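PDB 4XRI: importin-95 from Chaetomium thermophilum, which serves as an importin-beta-type nuclear transport receptor that helps carry protein cargo into the nucleus and probably binds a small GTPase. Local coordinates for residues E642-A645 / K646-A650; T731-T734 / I735-V739; I761-R764 / E765-D769; F795-L798 / N799-N803; D838-T841 / A842-E846. The protein carries 2 engineered substitutions. All coordinates share one frame; numbering follows the deposited sequence.

Contact 1. Residues E642-A645 / K646-A650; sequences EEFA and KYMEA
The turn that joins helix 625-640 to helix 648-660 in this HEAT-repeat protein brings the ring of Phe644 against Tyr647 and Met648, three and four residues further on. Two backbone bonds of the 3-10 kind set its curvature: Tyr647 N donates to Phe644 O (2.9 Å) and Met648 N to Ala645 O (3.1 Å). Phe644 has CG anti to the backbone N (chi1 -178°), which brings its ring to where the edge of Tyr647 meets its face in an offset edge-to-face pair, centroids 5.5 Å apart and planes at 63°. Phe644 CD1 and Tyr647 CD1 approach to 3.6 Å. Across the ring, Met648 SD comes obliquely to Phe644 CE2 (3.9 Å), a Met-aromatic contact made by a chain bent at chi2 and chi3. Helices 605-616, 625-640 and 665-682 surround Phe644 through Met609, Ile633 and Leu682. With an alanine here, the Tyr647 edge and the Met648 sulfur would probably lose the ring they share, opening a gap between the turn and Met609 and Leu682. Lys646 lays CG over the centre of the Tyr647 ring, 3.8 Å above its plane, and both side chains end on Asp606, Lys646 NZ by a salt bridge and Tyr647 OH by a hydrogen bond. The chemistry is divided: a buried aromatic-sulfur cluster probably holds the turn against the helices around it, while one carboxylate probably steadies its polar side.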
loop_
_atom_site.group_PDB
_atom_site.type_symbol
_atom_site.label_atom_id
_atom_site.label_comp_id
_atom_site.label_asym_id
_atom_site.label_seq_id
_atom_site.Cartn_x
_atom_site.Cartn_y
_atom_site.Cartn_z
ATOM N N GLU A 642 10.592 -4.944 35.604
ATOM C CA GLU A 642 11.550 -5.860 36.230
ATOM C C GLU A 642 10.877 -7.111 36.799
ATOM O O GLU A 642 11.519 -8.145 36.967
ATOM C CB GLU A 642 12.341 -5.152 37.334
ATOM C CG GLU A 642 11.508 -4.276 38.253
ATOM C CD GLU A 642 11.234 -2.906 37.660
ATOM O OE1 GLU A 642 10.186 -2.311 37.992
ATOM O OE2 GLU A 642 12.067 -2.429 36.859
ATOM N N GLU A 643 9.582 -7.017 37.081
ATOM C CA GLU A 643 8.809 -8.172 37.532
ATOM C C GLU A 643 8.700 -9.237 36.439
ATOM O O GLU A 643 8.405 -10.398 36.720
ATOM C CB GLU A 643 7.409 -7.745 37.980
ATOM C CG GLU A 643 7.152 -7.926 39.464
ATOM C CD GLU A 643 5.670 -7.951 39.799
ATOM O OE1 GLU A 643 5.031 -6.877 39.766
ATOM O OE2 GLU A 643 5.145 -9.049 40.089
ATOM N N PHE A 644 8.943 -8.833 35.197
ATOM C CA PHE A 644 8.858 -9.742 34.057
ATOM C C PHE A 644 10.062 -10.681 33.991
ATOM O O PHE A 644 10.012 -11.719 33.333
ATOM C CB PHE A 644 8.736 -8.943 32.754
ATOM C CG PHE A 644 8.585 -9.796 31.526
ATOM C CD1 PHE A 644 7.339 -10.259 31.141
ATOM C CD2 PHE A 644 9.688 -10.126 30.754
ATOM C CE1 PHE A 644 7.195 -11.037 30.009
ATOM C CE2 PHE A 644 9.550 -10.910 29.627
ATOM C CZ PHE A 644 8.300 -11.363 29.253
ATOM N N ALA A 645 11.132 -10.313 34.690
ATOM C CA ALA A 645 12.389 -11.061 34.664
ATOM C C ALA A 645 12.226 -12.549 34.969
ATOM O O ALA A 645 12.978 -13.378 34.456
ATOM C CB ALA A 645 13.375 -10.445 35.640
ATOM N N LYS A 646 11.239 -12.886 35.796
ATOM C CA LYS A 646 11.034 -14.276 36.197
ATOM C C LYS A 646 10.575 -15.167 35.041
ATOM O O LYS A 646 10.642 -16.394 35.134
ATOM C CB LYS A 646 10.020 -14.364 37.343
ATOM C CG LYS A 646 8.626 -13.843 37.023
ATOM C CD LYS A 646 7.630 -14.325 38.070
ATOM C CE LYS A 646 6.375 -13.479 38.107
ATOM N NZ LYS A 646 5.384 -14.019 39.082
ATOM N N TYR A 647 10.122 -14.553 33.952
ATOM C CA TYR A 647 9.655 -15.312 32.793
ATOM C C TYR A 647 10.751 -15.519 31.755
ATOM O O TYR A 647 10.545 -16.210 30.757
ATOM C CB TYR A 647 8.462 -14.614 32.135
ATOM C CG TYR A 647 7.324 -14.348 33.087
ATOM C CD1 TYR A 647 6.898 -13.052 33.349
ATOM C CD2 TYR A 647 6.687 -15.394 33.740
ATOM C CE1 TYR A 647 5.859 -12.807 34.227
ATOM C CE2 TYR A 647 5.651 -15.157 34.621
ATOM C CZ TYR A 647 5.240 -13.863 34.858
ATOM O OH TYR A 647 4.212 -13.622 35.736
ATOM N N MET A 648 11.914 -14.926 31.994
ATOM C CA MET A 648 12.982 -14.935 31.001
ATOM C C MET A 648 13.607 -16.313 30.806
ATOM O O MET A 648 14.041 -16.640 29.707
ATOM C CB MET A 648 14.066 -13.921 31.378
ATOM C CG MET A 648 13.667 -12.476 31.095
ATOM S SD MET A 648 13.226 -12.207 29.362
ATOM C CE MET A 648 14.822 -12.374 28.565
ATOM N N GLU A 649 13.660 -17.122 31.859
ATOM C CA GLU A 649 14.239 -18.457 31.732
ATOM C C GLU A 649 13.438 -19.297 30.740
ATOM O O GLU A 649 14.003 -19.994 29.896
ATOM C CB GLU A 649 14.305 -19.164 33.087
ATOM C CG GLU A 649 15.006 -20.514 33.031
ATOM C CD GLU A 649 15.189 -21.146 34.398
ATOM O OE1 GLU A 649 14.862 -20.489 35.408
ATOM O OE2 GLU A 649 15.660 -22.302 34.459
ATOM N N ALA A 650 12.117 -19.214 30.837
ATOM C CA ALA A 650 11.238 -19.979 29.964
ATOM C C ALA A 650 11.091 -19.328 28.593
ATOM O O ALA A 650 11.017 -20.017 27.576
ATOM C CB ALA A 650 9.874 -20.150 30.609
HETATM O O HOH W 1 13.859 -16.078 34.666
#

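Contact 2. Residues T731-T734 / I735-V739; sequences TYLT and IVAQV
With chi1 at -51°, Tyr732 has CG anti to its carbonyl carbon; its ring leads away from the following turn, and CB is left as the atom that meets Val736. There the CG2 branch of Val736 comes within 4.0 Å of Tyr732 CB and rests at 3.2 Å from Tyr732 O. Leu733 is turned differently: CG lies anti to the backbone N, and chi2 of 56° sends CD1 toward Ala737 CB, a looser contact of 4.4 Å. Both are i to i+4 pairs of a helix in this all-helical HEAT-repeat protein, and regular helical bonds bind the same residues. Val736 N reaches Tyr732 O at 2.9 Å, and Ala737 N reaches Leu733 O, also at 2.9 Å. The next bond, from Gln738 N to Thr734 O, is longer at 3.2 Å. Beyond the helix, Tyr732 OH is hydrogen-bonded to Asp691, and Val736 packs on Met694 of helix 690-701 and Phe718 of helix 711-725. Leu733 and Ala737 face helix 754-780 through Ile774 and Trp771. Aliphatic carbons thus make the contact within helix 730-743, whereas the tyrosine spends its hydroxyl on a carboxylate of another helix, which suggests that side chains serve mainly the packing between helices.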
loop_
_atom_site.group_PDB
_atom_site.type_symbol
_atom_site.label_atom_id
_atom_site.label_comp_id
_atom_site.label_asym_id
_atom_site.label_seq_id
_atom_site.Cartn_x
_atom_site.Cartn_y
_atom_site.Cartn_z
ATOM N N THR A 731 32.717 -4.668 25.666
ATOM C CA THR A 731 32.971 -5.966 25.054
ATOM C C THR A 731 32.557 -5.992 23.580
ATOM O O THR A 731 33.168 -6.686 22.766
ATOM C CB THR A 731 32.232 -7.085 25.827
ATOM O OG1 THR A 731 32.762 -7.177 27.155
ATOM C CG2 THR A 731 32.384 -8.437 25.138
ATOM N N TYR A 732 31.536 -5.212 23.233
ATOM C CA TYR A 732 30.996 -5.228 21.874
ATOM C C TYR A 732 31.334 -3.983 21.066
ATOM O O TYR A 732 30.983 -3.891 19.890
ATOM C CB TYR A 732 29.476 -5.395 21.914
ATOM C CG TYR A 732 29.027 -6.547 22.774
ATOM C CD1 TYR A 732 29.159 -7.856 22.335
ATOM C CD2 TYR A 732 28.478 -6.327 24.031
ATOM C CE1 TYR A 732 28.756 -8.915 23.121
ATOM C CE2 TYR A 732 28.072 -7.382 24.824
ATOM C CZ TYR A 732 28.217 -8.671 24.364
ATOM O OH TYR A 732 27.817 -9.719 25.152
ATOM N N LEU A 733 32.026 -3.036 21.691
ATOM C CA LEU A 733 32.239 -1.726 21.083
ATOM C C LEU A 733 33.017 -1.788 19.772
ATOM O O LEU A 733 32.638 -1.144 18.797
ATOM C CB LEU A 733 32.964 -0.793 22.053
ATOM C CG LEU A 733 33.192 0.618 21.505
ATOM C CD1 LEU A 733 31.868 1.244 21.077
ATOM C CD2 LEU A 733 33.898 1.494 22.526
ATOM N N THR A 734 34.101 -2.558 19.750
ATOM C CA THR A 734 34.923 -2.670 18.549
ATOM C C THR A 734 34.106 -3.153 17.353
ATOM O O THR A 734 34.133 -2.542 16.283
ATOM C CB THR A 734 36.110 -3.627 18.759
ATOM O OG1 THR A 734 36.969 -3.102 19.777
ATOM C CG2 THR A 734 36.899 -3.779 17.468
ATOM N N ILE A 735 33.381 -4.248 17.548
ATOM C CA ILE A 735 32.558 -4.833 16.497
ATOM C C ILE A 735 31.412 -3.915 16.073
ATOM O O ILE A 735 31.215 -3.662 14.887
ATOM C CB ILE A 735 31.966 -6.182 16.941
ATOM C CG1 ILE A 735 33.064 -7.240 17.041
ATOM C CG2 ILE A 735 30.882 -6.631 15.971
ATOM C CD1 ILE A 735 32.583 -8.539 17.649
ATOM N N VAL A 736 30.660 -3.418 17.049
ATOM C CA VAL A 736 29.471 -2.615 16.767
ATOM C C VAL A 736 29.818 -1.288 16.092
ATOM O O VAL A 736 29.132 -0.860 15.159
ATOM C CB VAL A 736 28.670 -2.341 18.058
ATOM C CG1 VAL A 736 27.563 -1.333 17.808
ATOM C CG2 VAL A 736 28.094 -3.640 18.607
ATOM N N ALA A 737 30.883 -0.645 16.562
ATOM C CA ALA A 737 31.350 0.599 15.954
ATOM C C ALA A 737 31.718 0.368 14.495
ATOM O O ALA A 737 31.442 1.196 13.629
ATOM C CB ALA A 737 32.541 1.160 16.720
ATOM N N GLN A 738 32.341 -0.777 14.245
ATOM C CA GLN A 738 32.688 -1.220 12.903
ATOM C C GLN A 738 31.442 -1.308 12.023
ATOM O O GLN A 738 31.430 -0.820 10.894
ATOM C CB GLN A 738 33.401 -2.574 12.979
ATOM C CG GLN A 738 33.850 -3.155 11.661
ATOM C CD GLN A 738 34.720 -4.391 11.853
ATOM O OE1 GLN A 738 35.765 -4.335 12.506
ATOM N NE2 GLN A 738 34.288 -5.510 11.294
ATOM N N VAL A 739 30.396 -1.928 12.558
ATOM C CA VAL A 739 29.129 -2.080 11.854
ATOM C C VAL A 739 28.454 -0.731 11.614
ATOM O O VAL A 739 27.966 -0.455 10.514
ATOM C CB VAL A 739 28.168 -2.994 12.637
ATOM C CG1 VAL A 739 26.797 -3.012 11.979
ATOM C CG2 VAL A 739 28.743 -4.395 12.748
#

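Contact 3. Residues I761-R764 / E765-D769; sequences ISLR and EGIMD
Ile761 begins a run of i to i+4 pairs in helix 754-780 of this HEAT-repeat protein: its CG2 lies 3.8 Å from Glu765 OE2, and its carbonyl takes the Glu765 N-H, with Glu765 N to Ile761 O at 3.0 Å. Glu765, with CG beside its own backbone N, passes Glu765 CG 3.3 Å from Ile761 O and then runs extended to OE2, which is hydrogen-bonded to Ser808 OG. Next, Ser762 O accepts from Gly766 N at 3.1 Å. Leu763 then gives its carbonyl to Ile767 N (2.8 Å), and its side-chain CG lies 4.3 Å from Ile767 CD1, a loose apolar contact. Arg764 comes last in the segment, its carbonyl accepting from Met768 N at 3.0 Å. Its CG is anti to the carbonyl carbon (chi1 -69°), and the chain runs extended to NE, its CG passing 4.2 Å from Ile767 CD1. NH1 is hydrogen-bonded to Ala744 O and NH2 to Ser800 OG, which ties helix 754-780 to the loop before it and to helix 791-802 after it. Both acceptors are neutral, so the buried guanidinium is probably stabilised in part by dipoles, with hydrocarbon neighbours such as Leu797 against its stem.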
loop_
_atom_site.group_PDB
_atom_site.type_symbol
_atom_site.label_atom_id
_atom_site.label_comp_id
_atom_site.label_asym_id
_atom_site.label_seq_id
_atom_site.Cartn_x
_atom_site.Cartn_y
_atom_site.Cartn_z
ATOM N N ILE A 761 17.046 6.240 5.368
ATOM C CA ILE A 761 16.542 7.112 6.424
ATOM C C ILE A 761 16.267 6.291 7.679
ATOM O O ILE A 761 16.666 6.663 8.782
ATOM C CB ILE A 761 15.254 7.844 6.005
ATOM C CG1 ILE A 761 15.550 8.881 4.923
ATOM C CG2 ILE A 761 14.611 8.520 7.209
ATOM C CD1 ILE A 761 14.322 9.637 4.468
ATOM N N SER A 762 15.594 5.162 7.494
ATOM C CA SER A 762 15.305 4.257 8.596
ATOM C C SER A 762 16.587 3.700 9.207
ATOM O O SER A 762 16.707 3.595 10.428
ATOM C CB SER A 762 14.413 3.109 8.126
ATOM O OG SER A 762 14.223 2.161 9.160
ATOM N N LEU A 763 17.532 3.335 8.348
ATOM C CA LEU A 763 18.805 2.778 8.788
ATOM C C LEU A 763 19.559 3.764 9.672
ATOM O O LEU A 763 20.079 3.403 10.730
ATOM C CB LEU A 763 19.665 2.393 7.583
ATOM C CG LEU A 763 21.051 1.818 7.876
ATOM C CD1 LEU A 763 20.931 0.492 8.601
ATOM C CD2 LEU A 763 21.837 1.656 6.585
ATOM N N ARG A 764 19.608 5.015 9.231
ATOM C CA ARG A 764 20.357 6.047 9.937
ATOM C C ARG A 764 19.665 6.461 11.229
ATOM O O ARG A 764 20.312 6.943 12.158
ATOM C CB ARG A 764 20.576 7.254 9.027
ATOM C CG ARG A 764 21.535 6.946 7.882
ATOM C CD ARG A 764 21.856 8.167 7.040
ATOM N NE ARG A 764 23.043 7.931 6.221
ATOM C CZ ARG A 764 23.717 8.882 5.582
ATOM N NH1 ARG A 764 24.792 8.571 4.870
ATOM N NH2 ARG A 764 23.317 10.143 5.657
ATOM N N GLU A 765 18.351 6.267 11.286
ATOM C CA GLU A 765 17.630 6.369 12.549
ATOM C C GLU A 765 18.197 5.338 13.514
ATOM O O GLU A 765 18.481 5.639 14.674
ATOM C CB GLU A 765 16.127 6.146 12.357
ATOM C CG GLU A 765 15.387 7.300 11.714
ATOM C CD GLU A 765 13.905 7.015 11.562
ATOM O OE1 GLU A 765 13.387 6.147 12.298
ATOM O OE2 GLU A 765 13.258 7.651 10.703
ATOM N N GLY A 766 18.362 4.119 13.009
ATOM C CA GLY A 766 18.924 3.024 13.775
ATOM C C GLY A 766 20.336 3.310 14.240
ATOM O O GLY A 766 20.651 3.120 15.413
ATOM N N ILE A 767 21.183 3.773 13.324
ATOM C CA ILE A 767 22.567 4.103 13.655
ATOM C C ILE A 767 22.643 5.144 14.766
ATOM O O ILE A 767 23.390 4.989 15.731
ATOM C CB ILE A 767 23.344 4.649 12.441
ATOM C CG1 ILE A 767 23.284 3.676 11.264
ATOM C CG2 ILE A 767 24.784 4.919 12.831
ATOM C CD1 ILE A 767 23.935 4.211 10.004
ATOM N N MET A 768 21.852 6.201 14.622
ATOM C CA MET A 768 21.851 7.296 15.584
ATOM C C MET A 768 21.367 6.833 16.954
ATOM O O MET A 768 21.909 7.238 17.981
ATOM C CB MET A 768 20.984 8.446 15.077
ATOM C CG MET A 768 21.411 9.809 15.579
ATOM S SD MET A 768 23.141 10.164 15.236
ATOM C CE MET A 768 23.210 9.884 13.476
ATOM N N ASP A 769 20.349 5.978 16.961
ATOM C CA ASP A 769 19.870 5.376 18.200
ATOM C C ASP A 769 20.980 4.556 18.846
ATOM O O ASP A 769 21.175 4.607 20.060
ATOM C CB ASP A 769 18.643 4.496 17.947
ATOM C CG ASP A 769 17.421 5.298 17.541
ATOM O OD1 ASP A 769 17.409 6.527 17.761
ATOM O OD2 ASP A 769 16.468 4.694 17.010
#

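Contact 4. Residues F795-L798 / N799-N803; sequences FALL and NSIAN
Leu797 meets Ile801 one turn on, an i to i+4 pair on the buried face of a helix in this HEAT-repeat protein, and the two are joined by backbone and side chain alike. Leu797 O accepts from Ile801 N at 2.9 Å, with an N-H...O angle of 160°, while Ile801 CG1 stands only 3.2 Å from the same oxygen. The side chains cross at a slant: Leu797, with CG anti to the backbone N (chi1 173°), brings CD1 to 3.9 Å from Ile801 CG1, and its CG lies 4.0 Å from Ile801 CD1. The neighbouring carbonyls are satisfied in the same way. Asn799 N donates to Phe795 O (2.9 Å), Ser800 N to Ala796 O (3.0 Å) and Ala802 N to Leu798 O (3.0 Å); at the C-terminal end of helix 791-802, Asn799 O is taken by Asn803 N. Near the same end, Ala802 O has a weak hydrogen bond from Arg807. Among the side-chain polar groups, Ser800 OG is hydrogen-bonded to Arg764 of helix 754-780. Ile801 itself is buried against Met768 of that helix and against Leu811 and Ser815 of helix 809-825. A glycine in its place would probably leave Leu797 CD1 and Met768 without their hydrocarbon partner and open a gap between them. Polar demands here are met chiefly by the backbone, which probably lets the leucine and isoleucine be buried with few polar groups left without partners, while the serine hydroxyl supplies a directional link to the neighbouring helix.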
loop_
_atom_site.group_PDB
_atom_site.type_symbol
_atom_site.label_atom_id
_atom_site.label_comp_id
_atom_site.label_asym_id
_atom_site.label_seq_id
_atom_site.Cartn_x
_atom_site.Cartn_y
_atom_site.Cartn_z
ATOM N N PHE A 795 30.327 12.520 14.007
ATOM C CA PHE A 795 30.150 13.849 13.427
ATOM C C PHE A 795 30.010 13.771 11.913
ATOM O O PHE A 795 29.227 14.511 11.312
ATOM C CB PHE A 795 31.323 14.761 13.789
ATOM C CG PHE A 795 31.199 15.406 15.140
ATOM C CD1 PHE A 795 31.878 14.895 16.233
ATOM C CD2 PHE A 795 30.405 16.526 15.313
ATOM C CE1 PHE A 795 31.767 15.492 17.473
ATOM C CE2 PHE A 795 30.291 17.125 16.552
ATOM C CZ PHE A 795 30.971 16.607 17.634
ATOM N N ALA A 796 30.778 12.871 11.306
ATOM C CA ALA A 796 30.751 12.671 9.862
ATOM C C ALA A 796 29.348 12.310 9.388
ATOM O O ALA A 796 28.844 12.874 8.416
ATOM C CB ALA A 796 31.742 11.589 9.456
ATOM N N LEU A 797 28.721 11.372 10.090
ATOM C CA LEU A 797 27.361 10.958 9.771
ATOM C C LEU A 797 26.364 12.084 10.016
ATOM O O LEU A 797 25.469 12.315 9.204
ATOM C CB LEU A 797 26.973 9.730 10.590
ATOM C CG LEU A 797 25.515 9.286 10.484
ATOM C CD1 LEU A 797 25.118 9.046 9.033
ATOM C CD2 LEU A 797 25.313 8.035 11.299
ATOM N N LEU A 798 26.525 12.775 11.143
ATOM C CA LEU A 798 25.696 13.933 11.467
ATOM C C LEU A 798 25.695 14.942 10.325
ATOM O O LEU A 798 24.651 15.477 9.952
ATOM C CB LEU A 798 26.183 14.604 12.755
ATOM C CG LEU A 798 25.846 13.928 14.084
ATOM C CD1 LEU A 798 26.566 14.639 15.226
ATOM C CD2 LEU A 798 24.346 13.933 14.318
ATOM N N ASN A 799 26.876 15.188 9.769
ATOM C CA ASN A 799 27.022 16.106 8.649
ATOM C C ASN A 799 26.371 15.574 7.380
ATOM O O ASN A 799 25.767 16.329 6.618
ATOM C CB ASN A 799 28.500 16.400 8.394
ATOM C CG ASN A 799 28.712 17.345 7.231
ATOM O OD1 ASN A 799 28.388 18.530 7.312
ATOM N ND2 ASN A 799 29.262 16.826 6.138
ATOM N N SER A 800 26.499 14.269 7.157
ATOM C CA SER A 800 25.903 13.629 5.992
ATOM C C SER A 800 24.385 13.754 6.034
ATOM O O SER A 800 23.739 14.005 5.015
ATOM C CB SER A 800 26.313 12.158 5.919
ATOM O OG SER A 800 25.845 11.557 4.724
ATOM N N ILE A 801 23.827 13.581 7.226
ATOM C CA ILE A 801 22.394 13.719 7.445
ATOM C C ILE A 801 21.948 15.160 7.212
ATOM O O ILE A 801 20.897 15.412 6.617
ATOM C CB ILE A 801 22.009 13.284 8.870
ATOM C CG1 ILE A 801 22.311 11.797 9.067
ATOM C CG2 ILE A 801 20.542 13.573 9.149
ATOM C CD1 ILE A 801 22.101 11.329 10.480
ATOM N N ALA A 802 22.763 16.100 7.678
ATOM C CA ALA A 802 22.459 17.518 7.534
ATOM C C ALA A 802 22.459 17.943 6.068
ATOM O O ALA A 802 21.657 18.781 5.659
ATOM C CB ALA A 802 23.451 18.354 8.327
ATOM N N ASN A 803 23.353 17.354 5.280
ATOM C CA ASN A 803 23.487 17.720 3.873
ATOM C C ASN A 803 22.551 16.935 2.958
ATOM O O ASN A 803 22.562 17.122 1.743
ATOM C CB ASN A 803 24.932 17.526 3.413
ATOM C CG ASN A 803 25.905 18.423 4.154
ATOM O OD1 ASN A 803 25.530 19.477 4.667
ATOM N ND2 ASN A 803 27.167 18.010 4.211
#

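Contact 5. Residues D838-T841 / A842-E846; sequences DWIT and AMIRE
Trp839 and Met843 meet at the indole edge: Met843 SD lies near the ring plane, 4.2 Å from Trp839 CZ3, so the sulfur borders the ring and does not sit over it. Alongside, Ile840 and Ile844 point the same way, with Ile840 CG2 at 4.0 Å from Ile844 CD1. The ring is placed by its first torsion, chi1 of 65° setting Trp839 CG between the backbone N and the carbonyl carbon; the neighbouring Ile840 lays CG1 over the centre of one ring face, 3.6 Å above the plane. Met843 is turned differently, CG anti to the backbone N (chi1 -171°) and the rest of the chain extended, which carries SD out to the indole. Behind these side chains stands the backbone of the first turns of helix 838-849. Met843 N donates to Trp839 O at 2.9 Å, and Ile844 N to Ile840 O at 3.0 Å. Ala842 N and Arg845 N pair likewise with Asp838 O and Thr841 O. Further out, Glu846 reaches Arg807 in a salt bridge. On the buried side, Trp839 lies on Leu798 and Asn799 of helix 791-802, Met843 fits against Met812 and Met816 of helix 809-825, and Ile844 turns to Arg865 and Val868 of helix 855-872, so helix 838-849 is packed between helices that precede and follow it in this all-helical HEAT-repeat fold.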
loop_
_atom_site.group_PDB
_atom_site.type_symbol
_atom_site.label_atom_id
_atom_site.label_comp_id
_atom_site.label_asym_id
_atom_site.label_seq_id
_atom_site.Cartn_x
_atom_site.Cartn_y
_atom_site.Cartn_z
ATOM N N ASP A 838 29.638 25.634 11.508
ATOM C CA ASP A 838 28.398 26.274 11.086
ATOM C C ASP A 838 27.298 25.286 10.707
ATOM O O ASP A 838 26.117 25.562 10.924
ATOM C CB ASP A 838 28.667 27.212 9.911
ATOM C CG ASP A 838 29.547 28.385 10.294
ATOM O OD1 ASP A 838 29.453 28.844 11.453
ATOM O OD2 ASP A 838 30.336 28.845 9.440
ATOM N N TRP A 839 27.676 24.141 10.149
ATOM C CA TRP A 839 26.678 23.167 9.717
ATOM C C TRP A 839 25.965 22.552 10.916
ATOM O O TRP A 839 24.801 22.163 10.821
ATOM C CB TRP A 839 27.309 22.073 8.848
ATOM C CG TRP A 839 28.304 21.180 9.544
ATOM C CD1 TRP A 839 29.661 21.329 9.570
ATOM C CD2 TRP A 839 28.018 19.989 10.288
ATOM N NE1 TRP A 839 30.237 20.313 10.291
ATOM C CE2 TRP A 839 29.250 19.475 10.745
ATOM C CE3 TRP A 839 26.842 19.309 10.622
ATOM C CZ2 TRP A 839 29.341 18.317 11.512
ATOM C CZ3 TRP A 839 26.932 18.160 11.388
ATOM C CH2 TRP A 839 28.174 17.672 11.818
ATOM N N ILE A 840 26.665 22.476 12.042
ATOM C CA ILE A 840 26.062 22.017 13.288
ATOM C C ILE A 840 24.953 22.962 13.727
ATOM O O ILE A 840 23.810 22.549 13.923
ATOM C CB ILE A 840 27.098 21.912 14.420
ATOM C CG1 ILE A 840 28.114 20.807 14.125
ATOM C CG2 ILE A 840 26.400 21.657 15.751
ATOM C CD1 ILE A 840 27.735 19.456 14.696
ATOM N N THR A 841 25.313 24.233 13.885
ATOM C CA THR A 841 24.377 25.273 14.293
ATOM C C THR A 841 23.178 25.329 13.357
ATOM O O THR A 841 22.034 25.408 13.799
ATOM C CB THR A 841 25.055 26.657 14.323
ATOM O OG1 THR A 841 26.203 26.612 15.180
ATOM C CG2 THR A 841 24.088 27.719 14.822
ATOM N N ALA A 842 23.456 25.272 12.058
ATOM C CA ALA A 842 22.410 25.280 11.043
ATOM C C ALA A 842 21.488 24.075 11.183
ATOM O O ALA A 842 20.269 24.198 11.062
ATOM C CB ALA A 842 23.027 25.316 9.650
ATOM N N MET A 843 22.081 22.914 11.445
ATOM C CA MET A 843 21.327 21.676 11.611
ATOM C C MET A 843 20.348 21.773 12.774
ATOM O O MET A 843 19.176 21.422 12.644
ATOM C CB MET A 843 22.282 20.500 11.828
ATOM C CG MET A 843 21.628 19.132 11.795
ATOM S SD MET A 843 22.804 17.831 12.210
ATOM C CE MET A 843 21.851 16.369 11.806
ATOM N N ILE A 844 20.842 22.251 13.911
ATOM C CA ILE A 844 20.027 22.389 15.111
ATOM C C ILE A 844 18.955 23.452 14.935
ATOM O O ILE A 844 17.787 23.231 15.265
ATOM C CB ILE A 844 20.887 22.751 16.327
ATOM C CG1 ILE A 844 21.963 21.690 16.534
ATOM C CG2 ILE A 844 20.023 22.901 17.572
ATOM C CD1 ILE A 844 22.896 22.013 17.659
ATOM N N ARG A 845 19.360 24.605 14.413
ATOM C CA ARG A 845 18.436 25.712 14.201
ATOM C C ARG A 845 17.297 25.314 13.268
ATOM O O ARG A 845 16.143 25.662 13.510
ATOM C CB ARG A 845 19.169 26.928 13.639
ATOM C CG ARG A 845 18.270 28.134 13.445
ATOM C CD ARG A 845 18.873 29.133 12.479
ATOM N NE ARG A 845 17.851 30.002 11.906
ATOM C CZ ARG A 845 17.065 29.658 10.890
ATOM N NH1 ARG A 845 16.159 30.512 10.431
ATOM N NH2 ARG A 845 17.180 28.458 10.337
ATOM N N GLU A 846 17.625 24.580 12.209
ATOM C CA GLU A 846 16.613 24.092 11.277
ATOM C C GLU A 846 15.635 23.162 11.981
ATOM O O GLU A 846 14.433 23.187 11.719
ATOM C CB GLU A 846 17.258 23.364 10.096
ATOM C CG GLU A 846 16.249 22.804 9.104
ATOM C CD GLU A 846 16.845 21.756 8.188
ATOM O OE1 GLU A 846 17.501 20.823 8.699
ATOM O OE2 GLU A 846 16.659 21.865 6.958
#

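All five contacts are local, yet their settings differ. Contacts 1 and 3 are buried, whereas contacts 2, 4 and 5 each combine a buried face with an exposed one. Contact 1 stands apart in kind and place: it is an inter-helical turn with 3-10 bonds and an aromatic pair, about 14 Å from contact 2 at the nearest atoms. The other four lie within helices and rely on regular i to i+4 bonds. Contacts 3, 4 and 5 form a touching series: Met768 CE meets Ile801 CD1 at 3.5 Å, and Asn799 OD1 approaches Trp839 CD2 at 3.3 Å. Aliphatic packing dominates contacts 2 and 4, a buried arginine with outside partners distinguishes contact 3, and contact 5 adds a thioether at an indole edge to its isoleucine pair.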